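Long-range contact in extracellular ligand-binding receptor (Sphaerobacter thermophilus, PDB 4ZPJ), which probably captures a small-molecule ligand outside the cell for an ABC transporter, as a substrate-binding protein of the leucine-binding family: residues Y187-L197 with M209-G220. Sequence-based numbering, arbitrary orientation.
With ZN (zinc ion), chain E.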
ATOM      1  N   TYR A 187     -15.476   4.129  15.585  1.00 40.24           N
ATOM      2  CA  TYR A 187     -15.769   4.664  16.904  1.00 40.67           C
ATOM      3  C   TYR A 187     -16.551   5.973  16.801  1.00 43.37           C
ATOM      4  O   TYR A 187     -17.636   6.102  17.385  1.00 43.96           O
ATOM      5  CB  TYR A 187     -14.495   4.934  17.706  1.00 38.86           C
ATOM      6  CG  TYR A 187     -14.800   5.232  19.169  1.00 41.19           C
ATOM      7  CD1 TYR A 187     -15.067   6.530  19.618  1.00 46.60           C
ATOM      8  CD2 TYR A 187     -14.815   4.223  20.106  1.00 44.12           C
ATOM      9  CE1 TYR A 187     -15.348   6.772  20.969  1.00 48.20           C
ATOM     10  CE2 TYR A 187     -15.093   4.458  21.430  1.00 45.62           C
ATOM     11  CZ  TYR A 187     -15.365   5.727  21.850  1.00 48.25           C
ATOM     12  OH  TYR A 187     -15.613   5.914  23.178  1.00 55.14           O
ATOM     13  N   GLU A 188     -15.956   6.955  16.118  1.00 43.70           N
ATOM     14  CA  GLU A 188     -16.479   8.335  16.117  1.00 48.04           C
ATOM     15  C   GLU A 188     -17.792   8.481  15.345  1.00 46.77           C
ATOM     16  O   GLU A 188     -18.680   9.139  15.805  1.00 51.01           O
ATOM     17  CB  GLU A 188     -15.487   9.327  15.493  1.00 46.12           C
ATOM     18  CG  GLU A 188     -14.071   9.312  16.035  1.00 49.40           C
ATOM     19  CD  GLU A 188     -13.972   9.758  17.481  1.00 53.66           C
ATOM     20  OE1 GLU A 188     -12.830   9.776  18.009  1.00 60.10           O
ATOM     21  OE2 GLU A 188     -15.006  10.118  18.077  1.00 50.04           O
ATOM     22  N   THR A 189     -17.859   7.942  14.136  1.00 45.45           N
ATOM     23  CA  THR A 189     -19.038   8.096  13.265  1.00 46.94           C
ATOM     24  C   THR A 189     -19.981   6.883  13.411  1.00 45.11           C
ATOM     25  O   THR A 189     -21.152   7.046  13.690  1.00 45.10           O
ATOM     26  CB  THR A 189     -18.583   8.286  11.812  1.00 46.29           C
ATOM     27  OG1 THR A 189     -17.624   9.338  11.786  1.00 51.26           O
ATOM     28  CG2 THR A 189     -19.750   8.631  10.842  1.00 48.12           C
ATOM     29  N   LEU A 190     -19.482   5.667  13.295  1.00 41.67           N
ATOM     30  CA  LEU A 190     -20.429   4.529  13.333  1.00 43.67           C
ATOM     31  C   LEU A 190     -20.932   4.114  14.722  1.00 47.44           C
ATOM     32  O   LEU A 190     -21.891   3.319  14.826  1.00 50.63           O
ATOM     33  CB  LEU A 190     -19.841   3.293  12.611  1.00 41.23           C
ATOM     34  CG  LEU A 190     -19.508   3.555  11.139  1.00 40.59           C
ATOM     35  CD1 LEU A 190     -18.739   2.359  10.522  1.00 37.40           C
ATOM     36  CD2 LEU A 190     -20.788   3.918  10.347  1.00 41.27           C
ATOM     37  N   GLY A 191     -20.300   4.593  15.791  1.00 45.42           N
ATOM     38  CA  GLY A 191     -20.800   4.284  17.117  1.00 45.90           C
ATOM     39  C   GLY A 191     -20.363   2.960  17.704  1.00 47.36           C
ATOM     40  O   GLY A 191     -20.850   2.562  18.761  1.00 47.03           O
ATOM     41  N   TYR A 192     -19.420   2.279  17.061  1.00 46.99           N
ATOM     42  CA  TYR A 192     -19.003   0.963  17.536  1.00 45.25           C
ATOM     43  C   TYR A 192     -18.109   1.097  18.749  1.00 44.90           C
ATOM     44  O   TYR A 192     -17.267   1.988  18.830  1.00 45.45           O
ATOM     45  CB  TYR A 192     -18.265   0.185  16.414  1.00 44.61           C
ATOM     46  CG  TYR A 192     -19.073  -0.036  15.157  1.00 43.13           C
ATOM     47  CD1 TYR A 192     -20.485  -0.094  15.175  1.00 46.42           C
ATOM     48  CD2 TYR A 192     -18.431  -0.242  13.955  1.00 43.35           C
ATOM     49  CE1 TYR A 192     -21.214  -0.292  13.991  1.00 45.93           C
ATOM     50  CE2 TYR A 192     -19.133  -0.432  12.783  1.00 44.84           C
ATOM     51  CZ  TYR A 192     -20.511  -0.458  12.796  1.00 47.26           C
ATOM     52  OH  TYR A 192     -21.151  -0.654  11.576  1.00 51.76           O
ATOM     53  N   ARG A 193     -18.279   0.197  19.698  1.00 46.41           N
ATOM     54  CA  ARG A 193     -17.541   0.278  20.944  1.00 47.64           C
ATOM     55  C   ARG A 193     -16.700  -0.939  21.206  1.00 47.23           C
ATOM     56  O   ARG A 193     -15.688  -0.845  21.913  1.00 45.72           O
ATOM     57  CB  ARG A 193     -18.487   0.520  22.141  1.00 49.96           C
ATOM     58  CG  ARG A 193     -19.191   1.867  22.078  1.00 51.88           C
ATOM     59  CD  ARG A 193     -18.166   2.998  22.170  1.00 51.17           C
ATOM     60  NE  ARG A 193     -18.736   4.336  22.025  1.00 53.09           N
ATOM     61  CZ  ARG A 193     -18.762   5.082  20.909  1.00 53.13           C
ATOM     62  NH1 ARG A 193     -18.259   4.660  19.733  1.00 48.00           N
ATOM     63  NH2 ARG A 193     -19.300   6.297  20.977  1.00 50.34           N
ATOM     64  N   ARG A 194     -17.123  -2.077  20.673  1.00 47.64           N
ATOM     65  CA  ARG A 194     -16.482  -3.352  20.945  1.00 49.03           C
ATOM     66  C   ARG A 194     -16.298  -4.047  19.614  1.00 46.25           C
ATOM     67  O   ARG A 194     -17.267  -4.210  18.871  1.00 46.58           O
ATOM     68  CB  ARG A 194     -17.427  -4.149  21.847  1.00 55.76           C
ATOM     69  CG  ARG A 194     -17.276  -3.885  23.348  1.00 62.35           C
ATOM     70  CD  ARG A 194     -18.592  -3.814  24.165  1.00 71.57           C
ATOM     71  NE  ARG A 194     -19.606  -4.882  23.989  1.00 79.62           N
ATOM     72  CZ  ARG A 194     -20.752  -4.797  23.269  1.00 86.67           C
ATOM     73  NH1 ARG A 194     -21.562  -5.852  23.216  1.00 83.90           N
ATOM     74  NH2 ARG A 194     -21.108  -3.693  22.576  1.00 86.87           N
HETATM   75  N   MSE A 195     -15.090  -4.451  19.258  1.00 43.77           N
HETATM   76  CA  MSE A 195     -14.900  -5.085  17.939  1.00 42.43           C
HETATM   77  C   MSE A 195     -14.124  -6.362  18.016  1.00 43.09           C
HETATM   78  O   MSE A 195     -13.389  -6.565  18.974  1.00 42.01           O
HETATM   79  CB  MSE A 195     -14.234  -4.128  16.953  1.00 41.00           C
HETATM   80  CG  MSE A 195     -15.195  -3.005  16.565  1.00 40.10           C
HETATM   81 SE   MSE A 195     -14.584  -1.875  15.102  0.65 39.86          SE
HETATM   82  CE  MSE A 195     -14.182  -3.284  13.754  1.00 38.16           C
ATOM     83  N   VAL A 196     -14.355  -7.226  17.017  1.00 43.69           N
ATOM     84  CA  VAL A 196     -13.588  -8.432  16.734  1.00 43.92           C
ATOM     85  C   VAL A 196     -12.674  -8.179  15.556  1.00 41.72           C
ATOM     86  O   VAL A 196     -13.062  -7.512  14.567  1.00 43.08           O
ATOM     87  CB  VAL A 196     -14.491  -9.614  16.351  1.00 46.63           C
ATOM     88  CG1 VAL A 196     -13.690 -10.851  15.968  1.00 46.99           C
ATOM     89  CG2 VAL A 196     -15.380  -9.974  17.519  1.00 51.12           C
ATOM     90  N   LEU A 197     -11.470  -8.733  15.639  1.00 40.70           N
ATOM     91  CA  LEU A 197     -10.486  -8.601  14.577  1.00 40.94           C
ATOM     92  C   LEU A 197     -10.202  -9.945  13.936  1.00 41.72           C
ATOM     93  O   LEU A 197     -10.116 -10.957  14.618  1.00 43.59           O
ATOM     94  CB  LEU A 197      -9.175  -8.065  15.141  1.00 41.38           C
ATOM     95  CG  LEU A 197      -9.154  -6.760  15.911  1.00 40.55           C
ATOM     96  CD1 LEU A 197      -7.710  -6.363  16.213  1.00 41.67           C
ATOM     97  CD2 LEU A 197      -9.837  -5.703  15.066  1.00 40.46           C
HETATM   98  N   MSE A 209      -3.746  -5.948  12.366  1.00 37.29           N
HETATM   99  CA  MSE A 209      -4.601  -6.094  13.557  1.00 40.12           C
HETATM  100  C   MSE A 209      -4.137  -5.131  14.634  1.00 40.12           C
HETATM  101  O   MSE A 209      -4.948  -4.422  15.262  1.00 43.04           O
HETATM  102  CB  MSE A 209      -4.667  -7.538  14.083  1.00 40.87           C
HETATM  103  CG  MSE A 209      -5.586  -8.318  13.163  1.00 44.94           C
HETATM  104 SE   MSE A 209      -6.051 -10.110  13.861  0.65 48.68          SE
HETATM  105  CE  MSE A 209      -4.273 -10.760  14.315  1.00 46.84           C
ATOM    106  N   ALA A 210      -2.828  -5.073  14.837  1.00 38.66           N
ATOM    107  CA  ALA A 210      -2.248  -4.238  15.881  1.00 39.33           C
ATOM    108  C   ALA A 210      -2.460  -2.774  15.626  1.00 39.12           C
ATOM    109  O   ALA A 210      -2.647  -2.013  16.562  1.00 42.68           O
ATOM    110  CB  ALA A 210      -0.761  -4.537  16.022  1.00 40.49           C
ATOM    111  N   ALA A 211      -2.470  -2.366  14.361  1.00 38.68           N
ATOM    112  CA  ALA A 211      -2.601  -0.969  14.034  1.00 38.66           C
ATOM    113  C   ALA A 211      -4.056  -0.579  14.229  1.00 39.41           C
ATOM    114  O   ALA A 211      -4.352   0.492  14.741  1.00 42.49           O
ATOM    115  CB  ALA A 211      -2.114  -0.704  12.617  1.00 37.65           C
ATOM    116  N   PHE A 212      -4.963  -1.484  13.864  1.00 39.69           N
ATOM    117  CA  PHE A 212      -6.373  -1.235  14.042  1.00 39.38           C
ATOM    118  C   PHE A 212      -6.745  -1.142  15.516  1.00 40.41           C
ATOM    119  O   PHE A 212      -7.453  -0.241  15.911  1.00 37.96           O
ATOM    120  CB  PHE A 212      -7.225  -2.295  13.368  1.00 39.50           C
ATOM    121  CG  PHE A 212      -8.653  -1.869  13.179  1.00 40.69           C
ATOM    122  CD1 PHE A 212      -9.580  -1.992  14.214  1.00 40.03           C
ATOM    123  CD2 PHE A 212      -9.066  -1.286  11.976  1.00 40.54           C
ATOM    124  CE1 PHE A 212     -10.887  -1.589  14.055  1.00 39.90           C
ATOM    125  CE2 PHE A 212     -10.387  -0.910  11.800  1.00 40.58           C
ATOM    126  CZ  PHE A 212     -11.296  -1.052  12.844  1.00 41.81           C
ATOM    127  N   ARG A 213      -6.306  -2.127  16.287  1.00 43.96           N
ATOM    128  CA  ARG A 213      -6.495  -2.165  17.733  1.00 47.14           C
ATOM    129  C   ARG A 213      -6.035  -0.874  18.403  1.00 46.98           C
ATOM    130  O   ARG A 213      -6.732  -0.292  19.255  1.00 44.79           O
ATOM    131  CB  ARG A 213      -5.658  -3.305  18.314  1.00 47.00           C
ATOM    132  CG  ARG A 213      -5.574  -3.315  19.824  1.00 49.06           C
ATOM    133  CD  ARG A 213      -4.612  -4.372  20.370  1.00 50.30           C
ATOM    134  NE  ARG A 213      -5.098  -5.743  20.202  1.00 49.38           N
ATOM    135  CZ  ARG A 213      -5.966  -6.356  21.008  1.00 51.98           C
ATOM    136  NH1 ARG A 213      -6.325  -7.617  20.759  1.00 49.77           N
ATOM    137  NH2 ARG A 213      -6.478  -5.728  22.062  1.00 53.51           N
ATOM    138  N   SER A 214      -4.825  -0.477  18.059  1.00 44.72           N
ATOM    139  CA  SER A 214      -4.196   0.689  18.664  1.00 45.42           C
ATOM    140  C   SER A 214      -5.052   1.936  18.496  1.00 42.08           C
ATOM    141  O   SER A 214      -5.354   2.592  19.477  1.00 45.77           O
ATOM    142  CB  SER A 214      -2.819   0.898  18.044  1.00 46.61           C
ATOM    143  OG  SER A 214      -2.266   2.118  18.460  1.00 49.51           O
ATOM    144  N   ARG A 215      -5.497   2.235  17.286  1.00 39.89           N
ATOM    145  CA  ARG A 215      -6.381   3.385  17.092  1.00 38.72           C
ATOM    146  C   ARG A 215      -7.731   3.207  17.716  1.00 39.29           C
ATOM    147  O   ARG A 215      -8.336   4.183  18.169  1.00 36.86           O
ATOM    148  CB  ARG A 215      -6.671   3.675  15.617  1.00 40.10           C
ATOM    149  CG  ARG A 215      -5.519   4.076  14.745  1.00 41.24           C
ATOM    150  CD  ARG A 215      -4.879   5.377  15.141  1.00 44.01           C
ATOM    151  NE  ARG A 215      -5.775   6.513  15.071  1.00 43.24           N
ATOM    152  CZ  ARG A 215      -5.366   7.766  15.254  1.00 43.24           C
ATOM    153  NH1 ARG A 215      -4.095   8.006  15.513  1.00 41.11           N
ATOM    154  NH2 ARG A 215      -6.236   8.781  15.197  1.00 43.78           N
ATOM    155  N   PHE A 216      -8.259   1.972  17.695  1.00 40.23           N
ATOM    156  CA  PHE A 216      -9.627   1.774  18.173  1.00 38.49           C
ATOM    157  C   PHE A 216      -9.541   1.921  19.635  1.00 39.66           C
ATOM    158  O   PHE A 216     -10.433   2.492  20.242  1.00 42.94           O
ATOM    159  CB  PHE A 216     -10.213   0.419  17.705  1.00 40.76           C
ATOM    160  CG  PHE A 216     -11.690   0.219  17.992  1.00 39.50           C
ATOM    161  CD1 PHE A 216     -12.638   1.019  17.419  1.00 40.62           C
ATOM    162  CD2 PHE A 216     -12.116  -0.811  18.814  1.00 41.37           C
ATOM    163  CE1 PHE A 216     -14.000   0.839  17.684  1.00 41.34           C
ATOM    164  CE2 PHE A 216     -13.468  -1.030  19.085  1.00 40.91           C
ATOM    165  CZ  PHE A 216     -14.416  -0.202  18.518  1.00 43.15           C
ATOM    166  N   GLU A 217      -8.449   1.451  20.224  1.00 43.43           N
ATOM    167  CA  GLU A 217      -8.274   1.512  21.686  1.00 47.97           C
ATOM    168  C   GLU A 217      -8.032   2.945  22.160  1.00 46.96           C
ATOM    169  O   GLU A 217      -8.586   3.349  23.151  1.00 46.84           O
ATOM    170  CB  GLU A 217      -7.156   0.578  22.193  1.00 50.80           C
ATOM    171  CG  GLU A 217      -7.609  -0.873  22.254  1.00 54.84           C
ATOM    172  CD  GLU A 217      -6.574  -1.843  22.798  1.00 54.93           C
ATOM    173  OE1 GLU A 217      -5.418  -1.456  23.019  1.00 63.89           O
ATOM    174  OE2 GLU A 217      -6.929  -3.008  22.978  1.00 55.03           O
ATOM    175  N   GLN A 218      -7.223   3.688  21.434  1.00 48.58           N
ATOM    176  CA  GLN A 218      -7.020   5.103  21.728  1.00 51.28           C
ATOM    177  C   GLN A 218      -8.282   5.918  21.663  1.00 49.69           C
ATOM    178  O   GLN A 218      -8.403   6.845  22.423  1.00 48.18           O
ATOM    179  CB  GLN A 218      -6.009   5.703  20.763  1.00 54.49           C
ATOM    180  CG  GLN A 218      -4.614   5.176  21.042  1.00 60.27           C
ATOM    181  CD  GLN A 218      -3.519   5.719  20.132  1.00 68.70           C
ATOM    182  OE1 GLN A 218      -3.776   6.384  19.113  1.00 66.35           O
ATOM    183  NE2 GLN A 218      -2.267   5.443  20.519  1.00 76.06           N
ATOM    184  N   ALA A 219      -9.246   5.604  20.780  1.00 49.79           N
ATOM    185  CA  ALA A 219     -10.507   6.377  20.792  1.00 47.13           C
ATOM    186  C   ALA A 219     -11.427   6.007  21.928  1.00 48.90           C
ATOM    187  O   ALA A 219     -12.440   6.687  22.140  1.00 50.71           O
ATOM    188  CB  ALA A 219     -11.254   6.277  19.489  1.00 46.70           C
ATOM    189  N   GLY A 220     -11.083   4.958  22.674  1.00 48.73           N
ATOM    190  CA  GLY A 220     -11.944   4.469  23.754  1.00 48.39           C
ATOM    191  C   GLY A 220     -12.678   3.168  23.452  1.00 48.36           C
ATOM    192  O   GLY A 220     -13.477   2.744  24.251  1.00 49.14           O
TER
HETATM  193 ZN    ZN E 504     -12.555  10.288  20.008  1.00 66.08          ZN
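M209 and L197 meet where helix 209-218 runs back, nearly antiparallel, over strand 194-197, the strand and helix that open a right-handed beta-alpha-beta unit completed by strand 222-229. The two side chains lie alongside each other, pointing opposite ways: L197 CD1 lies 3.9 Å from M209 CB, while the selenium of this selenomethionine passes beside L197 CB. One turn on, L197 CD2 and the methyl of selenomethionine M195 both reach F212 along its CD1-CE1 side, M195 CE stopping 3.7 Å from F212 CE1; F254 of the neighbouring strand 252-256 stacks on the same ring. R213 touches L197 CD1 through its CB, but its guanidinium turns aside to salt bridges with E217 and E226.

F216 comes next, its CG anti to the backbone N (chi1 -172°), which carries the ring down to the strand. M195 SE lies over one face, 4.0 Å from the ring centroid, yet meets F212 at the edge, so one selenium makes two Met-aromatic contacts.

A219 then sets its CB over the Y187 ring, 4.0 Å from the centroid in a CH-pi contact, and its carbonyl O lies over the same face, 3.1 Å from Y187 CZ. R193 NH1 covers the opposite face while donating to Y187 O at 2.8 Å and to Y192 O. Nearby, E188 OE1 binds a zinc ion at 2.1 Å. G220 closes the helix in a Schellman motif.

No hydrogen bond crosses between the segments: apolar and selenium-aromatic packing joins helix to strand, the CH-pi contact joins its C-terminal end to helix 180-188, and the Y187 ring, held between R193 and A219, should have its rotation restricted.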